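Local structure of O-ureido-L-serine synthase (Streptomyces lavendulae, 3X44) at residues A[32-35]-A[36-39]; A[96-99]-A[100-103]; A[244-247]-A[248-252]; A[290-294]-A[295-299]. The protein catalyses the pyridoxal-phosphate-dependent addition of hydroxyurea to O-acetyl-L-serine, giving O-ureido-L-serine for D-cycloserine biosynthesis, but prefers sulfide as second substrate, making L-cysteine. The protein carries 1 engineered substitution. All coordinates share one frame; numbering follows the deposited sequence.

Contact 1 of 4, residues A[32-35]-A[36-39]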
loop_
_atom_site.group_PDB
_atom_site.type_symbol
_atom_site.label_atom_id
_atom_site.label_comp_id
_atom_site.label_asym_id
_atom_site.label_seq_id
_atom_site.Cartn_x
_atom_site.Cartn_y
_atom_site.Cartn_z
ATOM N N LYS A 32 8.767 9.422 -11.752
ATOM C CA LYS A 32 7.912 8.233 -11.680
ATOM C C LYS A 32 8.748 7.078 -12.209
ATOM O O LYS A 32 9.153 7.065 -13.378
ATOM C CB LYS A 32 6.647 8.406 -12.535
ATOM C CG LYS A 32 5.504 7.442 -12.174
ATOM C CD LYS A 32 4.119 8.090 -12.327
ATOM C CE LYS A 32 2.980 7.108 -12.026
ATOM N NZ LYS A 32 3.056 6.482 -10.657
ATOM N N VAL A 33 9.013 6.116 -11.333
ATOM C CA VAL A 33 9.839 4.962 -11.653
ATOM C C VAL A 33 9.048 3.746 -12.123
ATOM O O VAL A 33 8.715 2.862 -11.337
ATOM C CB VAL A 33 10.685 4.572 -10.423
ATOM C CG1 VAL A 33 11.866 3.705 -10.848
ATOM C CG2 VAL A 33 11.165 5.830 -9.732
ATOM N N GLU A 34 8.781 3.705 -13.426
ATOM C CA GLU A 34 8.022 2.622 -14.045
ATOM C C GLU A 34 8.770 1.286 -14.113
ATOM O O GLU A 34 8.200 0.273 -14.508
ATOM C CB GLU A 34 7.592 3.050 -15.451
ATOM C CG GLU A 34 6.626 4.229 -15.451
ATOM C CD GLU A 34 5.310 3.900 -14.777
ATOM O OE1 GLU A 34 4.861 4.688 -13.917
ATOM O OE2 GLU A 34 4.723 2.850 -15.110
ATOM N N SER A 35 10.042 1.288 -13.729
ATOM C CA SER A 35 10.835 0.065 -13.742
ATOM C C SER A 35 10.272 -0.901 -12.704
ATOM O O SER A 35 10.499 -2.105 -12.776
ATOM C CB SER A 35 12.300 0.376 -13.416
ATOM O OG SER A 35 12.402 1.025 -12.164
ATOM N N PHE A 36 9.528 -0.359 -11.740
ATOM C CA PHE A 36 8.931 -1.163 -10.680
ATOM C C PHE A 36 7.817 -2.091 -11.186
ATOM O O PHE A 36 7.311 -2.937 -10.438
ATOM C CB PHE A 36 8.391 -0.254 -9.567
ATOM C CG PHE A 36 9.455 0.237 -8.608
ATOM C CD1 PHE A 36 9.774 -0.494 -7.464
ATOM C CD2 PHE A 36 10.126 1.434 -8.845
ATOM C CE1 PHE A 36 10.743 -0.039 -6.572
ATOM C CE2 PHE A 36 11.096 1.899 -7.960
ATOM C CZ PHE A 36 11.407 1.160 -6.819
ATOM N N ASN A 37 7.420 -1.927 -12.446
ATOM C CA ASN A 37 6.402 -2.798 -13.025
ATOM C C ASN A 37 7.084 -4.155 -13.206
ATOM O O ASN A 37 8.293 -4.213 -13.446
ATOM C CB ASN A 37 5.938 -2.257 -14.385
ATOM C CG ASN A 37 4.873 -1.185 -14.249
ATOM O OD1 ASN A 37 3.909 -1.344 -13.496
ATOM N ND2 ASN A 37 5.043 -0.084 -14.971
ATOM N N PRO A 38 6.321 -5.259 -13.120
ATOM C CA PRO A 38 6.911 -6.599 -13.276
ATOM C C PRO A 38 7.674 -6.810 -14.580
ATOM O O PRO A 38 8.647 -7.568 -14.620
ATOM C CB PRO A 38 5.715 -7.550 -13.143
ATOM C CG PRO A 38 4.504 -6.693 -13.417
ATOM C CD PRO A 38 4.864 -5.319 -12.901
ATOM N N GLY A 39 7.225 -6.151 -15.642
ATOM C CA GLY A 39 7.891 -6.256 -16.927
ATOM C C GLY A 39 9.124 -5.362 -17.019
ATOM O O GLY A 39 9.902 -5.470 -17.968
#
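E34 and N37 run side by side and point the same way, and their polar ends meet at N37 ND2 and E34 OE2, 3.0 Å apart. The hydrogen bond is weak: its N-H...O angle is 128°, and the carboxylate and amide planes are turned 54° from each other. Each group has firmer partners beyond the turn. E34 OE1 is hydrogen-bonded to T14 OG1, and OE2 also takes part in a salt bridge with R45 NE, while N37 OD1 accepts from the backbone N of G12. The carboxylate reaches N37 because the chain of E34 is folded back at its second torsion (chi2 -64°). Under this pair the backbone closes its own turn. N37 N donates to E34 O over 3.1 Å, and F36 N makes a longer, weak bond of 3.3 Å to V33 O. Two successive i to i+3 bonds of this kind mark a short 3-10 turn. It follows strand 28-33 of the larger sheet and leads the chain toward helix 43-56, at whose start stands A43, the engineered replacement of the lysine that carries the cofactor. V33 O also lies in the plane of the F36 ring, at its edge, 3.2 Å from F36 CD2. On the apolar side V33 CG1 packs against F36 CE2 at 3.5 Å, the two side chains crossing at a slant. F36 further packs on P15 and on T10 of the second subunit. At the end of the turn G39 N donates to D44 OD1, and G39 O accepts from R296 NH2.

Contact 2 of 4, residues A[96-99]-A[100-103]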
loop_
_atom_site.group_PDB
_atom_site.type_symbol
_atom_site.label_atom_id
_atom_site.label_comp_id
_atom_site.label_asym_id
_atom_site.label_seq_id
_atom_site.Cartn_x
_atom_site.Cartn_y
_atom_site.Cartn_z
ATOM N N THR A 96 17.809 -2.698 -34.971
ATOM C CA THR A 96 18.758 -1.839 -34.272
ATOM C C THR A 96 18.493 -1.638 -32.782
ATOM O O THR A 96 19.345 -1.100 -32.072
ATOM C CB THR A 96 18.860 -0.456 -34.950
ATOM O OG1 THR A 96 17.548 0.050 -35.217
ATOM C CG2 THR A 96 19.633 -0.570 -36.263
ATOM N N TYR A 97 17.323 -2.062 -32.306
ATOM C CA TYR A 97 16.991 -1.926 -30.885
ATOM C C TYR A 97 17.886 -2.886 -30.091
ATOM O O TYR A 97 18.336 -3.893 -30.625
ATOM C CB TYR A 97 15.498 -2.211 -30.666
ATOM C CG TYR A 97 14.643 -1.067 -31.171
ATOM C CD1 TYR A 97 13.921 -1.181 -32.358
ATOM C CD2 TYR A 97 14.636 0.162 -30.506
ATOM C CE1 TYR A 97 13.215 -0.088 -32.874
ATOM C CE2 TYR A 97 13.936 1.252 -31.018
ATOM C CZ TYR A 97 13.233 1.118 -32.201
ATOM O OH TYR A 97 12.558 2.197 -32.714
ATOM N N SER A 98 18.145 -2.575 -28.825
ATOM C CA SER A 98 19.055 -3.390 -28.015
ATOM C C SER A 98 18.739 -4.881 -27.965
ATOM O O SER A 98 17.577 -5.285 -27.924
ATOM C CB SER A 98 19.156 -2.824 -26.593
ATOM O OG SER A 98 18.077 -3.244 -25.784
ATOM N N VAL A 99 19.794 -5.693 -27.962
ATOM C CA VAL A 99 19.647 -7.140 -27.937
ATOM C C VAL A 99 18.946 -7.614 -26.670
ATOM O O VAL A 99 18.270 -8.646 -26.686
ATOM C CB VAL A 99 21.022 -7.855 -28.107
ATOM C CG1 VAL A 99 21.969 -7.497 -26.954
ATOM C CG2 VAL A 99 20.814 -9.362 -28.186
ATOM N N GLU A 100 19.085 -6.849 -25.586
ATOM C CA GLU A 100 18.429 -7.189 -24.326
ATOM C C GLU A 100 16.928 -7.338 -24.584
ATOM O O GLU A 100 16.263 -8.196 -23.999
ATOM C CB GLU A 100 18.667 -6.092 -23.278
ATOM C CG GLU A 100 20.065 -6.119 -22.646
ATOM C CD GLU A 100 21.022 -5.137 -23.315
ATOM O OE1 GLU A 100 20.777 -4.780 -24.485
ATOM O OE2 GLU A 100 22.018 -4.724 -22.676
ATOM N N ARG A 101 16.405 -6.487 -25.462
ATOM C CA ARG A 101 14.992 -6.528 -25.826
ATOM C C ARG A 101 14.681 -7.856 -26.520
ATOM O O ARG A 101 13.674 -8.497 -26.221
ATOM C CB ARG A 101 14.657 -5.374 -26.767
ATOM C CG ARG A 101 14.481 -4.029 -26.090
ATOM C CD ARG A 101 14.773 -2.895 -27.068
ATOM N NE ARG A 101 14.141 -1.655 -26.636
ATOM C CZ ARG A 101 14.646 -0.844 -25.712
ATOM N NH1 ARG A 101 15.799 -1.144 -25.123
ATOM N NH2 ARG A 101 13.987 0.249 -25.358
ATOM N N ARG A 102 15.538 -8.265 -27.452
ATOM C CA ARG A 102 15.321 -9.533 -28.148
ATOM C C ARG A 102 15.327 -10.700 -27.156
ATOM O O ARG A 102 14.489 -11.600 -27.221
ATOM C CB ARG A 102 16.418 -9.791 -29.185
ATOM C CG ARG A 102 16.441 -8.851 -30.382
ATOM C CD ARG A 102 17.664 -9.173 -31.224
ATOM N NE ARG A 102 17.995 -8.114 -32.168
ATOM C CZ ARG A 102 18.767 -8.282 -33.236
ATOM N NH1 ARG A 102 19.014 -7.257 -34.041
ATOM N NH2 ARG A 102 19.292 -9.469 -33.501
ATOM N N LYS A 103 16.282 -10.678 -26.236
ATOM C CA LYS A 103 16.406 -11.751 -25.269
ATOM C C LYS A 103 15.256 -11.785 -24.281
ATOM O O LYS A 103 14.789 -12.863 -23.899
ATOM C CB LYS A 103 17.734 -11.630 -24.519
ATOM C CG LYS A 103 18.927 -12.139 -25.314
ATOM C CD LYS A 103 20.214 -12.036 -24.514
ATOM C CE LYS A 103 21.402 -12.543 -25.316
ATOM N NZ LYS A 103 22.229 -13.475 -24.511
HETATM O O HOH W 1 16.862 -5.592 -32.287
#
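With its OG held between the backbone N and the carbonyl carbon (chi1 82°), S98 turns its hydroxyl toward R101, whose chain runs extended from CG to NE and then swings its guanidinium back at the last torsion (chi4 81°). R101 NH1 donates to S98 OG over 3.2 Å at an N-H...O angle of 156°, and the oxygen lies at the edge of the guanidinium, in its plane. The same two residues are tied through the main chain, where R101 N donates to S98 O over 3.0 Å. S98 OG has a further, stronger partner in R296 O, so the hydroxyl links the arginine to the loop after strand 285-290. Y97 CB rests against R101 CD at 3.7 Å. The stretch is the entry from strand 88-94 into helix 99-107, a strand-turn-helix passage beside the parallel four-stranded sheet. The first full helical bond of the stretch is K103 N to V99 O, 2.9 Å long. R101 also reaches out to the active site: NE donates to S71 O, and the bound O-ureido-L-serine-cofactor aldimine comes within about 5 Å of the side chain (nearest atoms). E100, bent at its second torsion, brings OE1 to 3.3 Å from S98 CB, and its main polar partner is S299 OG. A water accepts from R102 NE at 2.8 Å and donates to Y97 O at 2.8 Å. R102 NH2 then donates to E308 O of the second subunit, and K103 NZ to L298 O of that subunit.

Contact 3 of 4, residues A[244-247]-A[248-252]; sequences EVTA and RDTSR
R248 and V245 lie side by side one turn apart, and the arginine can be followed outward atom by atom. Its CB sits 3.4 Å from V245 O. CG stands anti to the backbone N (chi1 -162°), and bends at the next two torsions fold the chain over the helix surface toward D249. NE then donates to D249 OD2 over 3.0 Å, and NH2 reaches the same oxygen at 3.1 Å, a salt bridge in which the guanidinium grips it side-on and nearly in its own plane, from the anti and the syn side. NH2 also passes 4.1 Å from V245 CG1, and NH1 is hydrogen-bonded to F301 O. One face of the group carries R252 NH1, 3.7 Å above the plane and over its centre. Below runs ordinary i to i+4 bonding of helix 244-257, such as D249 N to V245 O. T250 OG1 adds a 2.7 Å bond to T246 O, which T250 N approaches from the other face of the carbonyl plane. T246 OG1 is held by D243 OD1. With two positively charged groups lying face to face this closely, the carboxylate of D249 probably offsets part of their charge, while the carbonyls of F301, L302 and D304 give both arginines further acceptors.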
loop_
_atom_site.group_PDB
_atom_site.type_symbol
_atom_site.label_atom_id
_atom_site.label_comp_id
_atom_site.label_asym_id
_atom_site.label_seq_id
_atom_site.Cartn_x
_atom_site.Cartn_y
_atom_site.Cartn_z
ATOM N N GLU A 244 19.967 13.080 -27.835
ATOM C CA GLU A 244 20.244 11.775 -27.256
ATOM C C GLU A 244 21.446 11.697 -26.327
ATOM O O GLU A 244 21.394 11.000 -25.320
ATOM C CB GLU A 244 20.371 10.726 -28.365
ATOM C CG GLU A 244 21.415 11.034 -29.427
ATOM C CD GLU A 244 21.240 10.171 -30.658
ATOM O OE1 GLU A 244 22.236 9.936 -31.377
ATOM O OE2 GLU A 244 20.103 9.721 -30.907
ATOM N N VAL A 245 22.521 12.407 -26.655
ATOM C CA VAL A 245 23.720 12.390 -25.824
ATOM C C VAL A 245 23.427 12.970 -24.442
ATOM O O VAL A 245 23.778 12.370 -23.419
ATOM C CB VAL A 245 24.873 13.185 -26.479
ATOM C CG1 VAL A 245 26.150 13.030 -25.659
ATOM C CG2 VAL A 245 25.103 12.684 -27.890
ATOM N N THR A 246 22.788 14.134 -24.407
ATOM C CA THR A 246 22.447 14.755 -23.133
ATOM C C THR A 246 21.593 13.784 -22.313
ATOM O O THR A 246 21.772 13.648 -21.107
ATOM C CB THR A 246 21.637 16.043 -23.336
ATOM O OG1 THR A 246 22.424 16.999 -24.054
ATOM C CG2 THR A 246 21.237 16.626 -21.998
ATOM N N ALA A 247 20.667 13.112 -22.988
ATOM C CA ALA A 247 19.776 12.154 -22.337
ATOM C C ALA A 247 20.579 11.013 -21.729
ATOM O O ALA A 247 20.352 10.613 -20.583
ATOM C CB ALA A 247 18.771 11.601 -23.355
ATOM N N ARG A 248 21.510 10.489 -22.523
ATOM C CA ARG A 248 22.379 9.391 -22.121
ATOM C C ARG A 248 23.199 9.784 -20.896
ATOM O O ARG A 248 23.332 9.011 -19.943
ATOM C CB ARG A 248 23.313 9.036 -23.287
ATOM C CG ARG A 248 23.957 7.667 -23.198
ATOM C CD ARG A 248 25.233 7.698 -22.365
ATOM N NE ARG A 248 26.117 8.808 -22.711
ATOM C CZ ARG A 248 27.089 8.741 -23.615
ATOM N NH1 ARG A 248 27.308 7.612 -24.275
ATOM N NH2 ARG A 248 27.854 9.798 -23.852
ATOM N N ASP A 249 23.743 10.994 -20.928
ATOM C CA ASP A 249 24.554 11.501 -19.826
ATOM C C ASP A 249 23.707 11.723 -18.576
ATOM O O ASP A 249 24.180 11.547 -17.454
ATOM C CB ASP A 249 25.219 12.819 -20.229
ATOM C CG ASP A 249 26.305 12.632 -21.269
ATOM O OD1 ASP A 249 26.785 13.654 -21.800
ATOM O OD2 ASP A 249 26.681 11.471 -21.553
ATOM N N THR A 250 22.450 12.107 -18.769
ATOM C CA THR A 250 21.568 12.352 -17.639
ATOM C C THR A 250 21.160 11.035 -16.972
ATOM O O THR A 250 20.973 10.975 -15.750
ATOM C CB THR A 250 20.342 13.162 -18.090
ATOM O OG1 THR A 250 20.794 14.356 -18.747
ATOM C CG2 THR A 250 19.490 13.553 -16.912
ATOM N N SER A 251 21.040 9.977 -17.770
ATOM C CA SER A 251 20.698 8.660 -17.233
ATOM C C SER A 251 21.876 8.194 -16.371
ATOM O O SER A 251 21.700 7.589 -15.311
ATOM C CB SER A 251 20.471 7.659 -18.369
ATOM O OG SER A 251 20.656 6.327 -17.918
ATOM N N ARG A 252 23.081 8.486 -16.845
ATOM C CA ARG A 252 24.295 8.121 -16.132
ATOM C C ARG A 252 24.318 8.832 -14.793
ATOM O O ARG A 252 24.587 8.218 -13.756
ATOM C CB ARG A 252 25.534 8.519 -16.947
ATOM C CG ARG A 252 25.855 7.560 -18.078
ATOM C CD ARG A 252 27.168 7.906 -18.774
ATOM N NE ARG A 252 27.565 6.843 -19.692
ATOM C CZ ARG A 252 28.564 6.923 -20.564
ATOM N NH1 ARG A 252 29.292 8.029 -20.653
ATOM N NH2 ARG A 252 28.826 5.894 -21.359
#

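Contact 4 of 4, residues A[290-294]-A[295-299]; sequences LPDTG and ERYLS. With PUS ((E)-O-(carbamoylamino)-N-({3-hydroxy-2-methyl-5-[(phosphonooxy)methyl]pyridin-4-yl}methylidene)-L-serine), chain C.
D292 and Y297 reach toward one another from opposite directions, and the phenol oxygen ends 2.4 Å from D292 OD2, in a hydrogen bond donated by Y297 OH whose unusually short length is doubtful. The carboxylate stands steeply to the ring, 71° between planes, and D292 CG lies in the ring plane at its edge. T293 O comes to the same rim, 3.2 Å from Y297 CE2. D292 is set there by its first torsion (chi1 67°), which tucks CG between the backbone N and the carbonyl carbon. N73 ND2, of a cofactor-binding residue, also donates to OD2, and R101 NH2 to Y297 OH, so both oxygens are held from more than one direction. The pair borders the cofactor end of the bound adduct (PUS): D292 OD2 approaches its methyl carbon C2A at 3.3 Å, and P291 CB lies 3.1 Å from the pyridine N1. T293 and R296 cross at about a right angle, with T293 CG2 set over one face of the guanidinium, offset toward its rim. The threonine's other branch, OG1, accepts from E295 N over 3.0 Å in a nearly straight bond of 169°. A water bridges OG1 and E295 OE2. E295 forms a salt bridge with R296 of the second subunit, and R296 with E295 of that subunit. Y297 N closes the turn on G294 O at 3.0 Å. The segment leaves strand 285-290 at L290, packs P291 and Y297 against helix 264-278, and lays R296 and L298 on E100 of helix 99-107, thus spanning the two halves of the fold.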
loop_
_atom_site.group_PDB
_atom_site.type_symbol
_atom_site.label_atom_id
_atom_site.label_comp_id
_atom_site.label_asym_id
_atom_site.label_seq_id
_atom_site.Cartn_x
_atom_site.Cartn_y
_atom_site.Cartn_z
ATOM N N LEU A 290 10.038 8.117 -15.904
ATOM C CA LEU A 290 11.194 7.262 -16.158
ATOM C C LEU A 290 10.526 5.961 -16.621
ATOM O O LEU A 290 10.136 5.114 -15.811
ATOM C CB LEU A 290 12.005 7.022 -14.877
ATOM C CG LEU A 290 12.376 8.215 -13.982
ATOM C CD1 LEU A 290 13.401 7.742 -12.960
ATOM C CD2 LEU A 290 12.926 9.381 -14.803
ATOM N N PRO A 291 10.362 5.809 -17.940
ATOM C CA PRO A 291 9.730 4.645 -18.573
ATOM C C PRO A 291 10.242 3.244 -18.279
ATOM O O PRO A 291 9.444 2.314 -18.169
ATOM C CB PRO A 291 9.784 4.979 -20.063
ATOM C CG PRO A 291 9.829 6.501 -20.091
ATOM C CD PRO A 291 10.759 6.811 -18.948
ATOM N N ASP A 292 11.552 3.073 -18.150
ATOM C CA ASP A 292 12.066 1.737 -17.900
ATOM C C ASP A 292 13.385 1.668 -17.144
ATOM O O ASP A 292 13.992 2.692 -16.816
ATOM C CB ASP A 292 12.187 0.970 -19.227
ATOM C CG ASP A 292 13.245 1.552 -20.161
ATOM O OD1 ASP A 292 13.937 2.524 -19.781
ATOM O OD2 ASP A 292 13.379 1.021 -21.288
ATOM N N THR A 293 13.805 0.438 -16.866
ATOM C CA THR A 293 15.047 0.175 -16.151
ATOM C C THR A 293 16.208 0.350 -17.111
ATOM O O THR A 293 16.062 0.151 -18.318
ATOM C CB THR A 293 15.077 -1.274 -15.621
ATOM O OG1 THR A 293 16.394 -1.594 -15.161
ATOM C CG2 THR A 293 14.686 -2.250 -16.726
ATOM N N GLY A 294 17.362 0.728 -16.584
ATOM C CA GLY A 294 18.520 0.878 -17.442
ATOM C C GLY A 294 19.155 -0.467 -17.786
ATOM O O GLY A 294 20.015 -0.542 -18.654
ATOM N N GLU A 295 18.727 -1.535 -17.119
ATOM C CA GLU A 295 19.304 -2.861 -17.355
ATOM C C GLU A 295 19.142 -3.459 -18.759
ATOM O O GLU A 295 19.799 -4.445 -19.087
ATOM C CB GLU A 295 18.788 -3.859 -16.310
ATOM C CG GLU A 295 19.880 -4.806 -15.781
ATOM C CD GLU A 295 19.495 -5.517 -14.488
ATOM O OE1 GLU A 295 19.981 -6.646 -14.264
ATOM O OE2 GLU A 295 18.710 -4.952 -13.694
ATOM N N ARG A 296 18.272 -2.896 -19.592
ATOM C CA ARG A 296 18.149 -3.433 -20.947
ATOM C C ARG A 296 18.912 -2.544 -21.930
ATOM O O ARG A 296 18.653 -2.554 -23.133
ATOM C CB ARG A 296 16.671 -3.587 -21.372
ATOM C CG ARG A 296 15.745 -2.399 -21.129
ATOM C CD ARG A 296 14.290 -2.859 -21.044
ATOM N NE ARG A 296 14.089 -3.848 -19.982
ATOM C CZ ARG A 296 12.906 -4.166 -19.453
ATOM N NH1 ARG A 296 11.792 -3.577 -19.878
ATOM N NH2 ARG A 296 12.840 -5.075 -18.483
ATOM N N TYR A 297 19.881 -1.800 -21.400
ATOM C CA TYR A 297 20.692 -0.887 -22.194
ATOM C C TYR A 297 22.189 -1.125 -22.015
ATOM O O TYR A 297 23.012 -0.325 -22.462
ATOM C CB TYR A 297 20.356 0.558 -21.812
ATOM C CG TYR A 297 18.918 0.923 -22.087
ATOM C CD1 TYR A 297 18.554 1.529 -23.289
ATOM C CD2 TYR A 297 17.919 0.635 -21.159
ATOM C CE1 TYR A 297 17.229 1.839 -23.564
ATOM C CE2 TYR A 297 16.598 0.940 -21.424
ATOM C CZ TYR A 297 16.253 1.543 -22.629
ATOM O OH TYR A 297 14.935 1.852 -22.890
ATOM N N LEU A 298 22.537 -2.231 -21.362
ATOM C CA LEU A 298 23.931 -2.569 -21.123
ATOM C C LEU A 298 24.749 -2.577 -22.408
ATOM O O LEU A 298 25.928 -2.228 -22.401
ATOM C CB LEU A 298 24.038 -3.947 -20.465
ATOM C CG LEU A 298 23.667 -4.115 -18.991
ATOM C CD1 LEU A 298 24.478 -5.260 -18.414
ATOM C CD2 LEU A 298 23.928 -2.840 -18.225
ATOM N N SER A 299 24.113 -2.983 -23.504
ATOM C CA SER A 299 24.768 -3.073 -24.802
ATOM C C SER A 299 24.606 -1.822 -25.650
ATOM O O SER A 299 24.981 -1.817 -26.817
ATOM C CB SER A 299 24.203 -4.257 -25.584
ATOM O OG SER A 299 22.909 -3.950 -26.085
HETATM N N PUS C . 7.557 1.995 -26.168
HETATM C CA PUS C . 6.594 1.349 -27.148
HETATM C CB PUS C . 6.422 2.216 -28.446
HETATM O OG PUS C . 7.748 2.397 -29.121
HETATM N ND PUS C . 7.594 2.496 -30.554
HETATM C CE PUS C . 8.063 3.585 -31.203
HETATM N NZ2 PUS C . 8.304 4.723 -30.528
HETATM O OZ1 PUS C . 8.262 3.540 -32.375
HETATM C C PUS C . 7.135 -0.047 -27.527
HETATM O O PUS C . 7.912 -0.595 -26.796
HETATM O OT PUS C . 6.779 -0.583 -28.549
HETATM C C2 PUS C . 10.459 3.979 -23.443
HETATM C C3 PUS C . 9.477 3.220 -24.240
HETATM C C4 PUS C . 8.278 3.908 -24.731
HETATM C C5 PUS C . 8.085 5.322 -24.388
HETATM C C6 PUS C . 9.115 5.991 -23.579
HETATM C C2A PUS C . 11.718 3.318 -22.959
HETATM C C4A PUS C . 7.336 3.236 -25.705
HETATM C C5A PUS C . 6.860 6.093 -24.856
HETATM N N1 PUS C . 10.235 5.309 -23.155
HETATM O O3 PUS C . 9.655 1.902 -24.455
HETATM O O1P PUS C . 4.255 4.889 -25.889
HETATM O O2P PUS C . 3.285 5.798 -23.935
HETATM O O3P PUS C . 4.395 7.228 -25.477
HETATM O O4P PUS C . 5.669 5.681 -24.106
HETATM P P PUS C . 4.400 5.900 -24.860
HETATM O O HOH W 2 15.945 -3.984 -14.115
#

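In the fold
Along the chain the four contacts follow in order, each closing before the next opens, and contact 4 draws the first two together. Its centre lies about 11 Å from those of contacts 1 and 2, and it touches both, whereas contacts 1 and 2 stand about 19 Å apart without touching. Contacts 1 and 4 begin at the ends of neighbouring parallel strands, 28-33 and 285-290, of the larger sheet; contact 2 follows strand 88-94 of the smaller one. Contact 3, on helix 244-257, lies about 12 Å from contact 4 between centres (nearest atoms about 6 Å, no touch). Contacts 1, 2 and 4 reach the second subunit, consistent with cofactor surroundings close to a subunit interface.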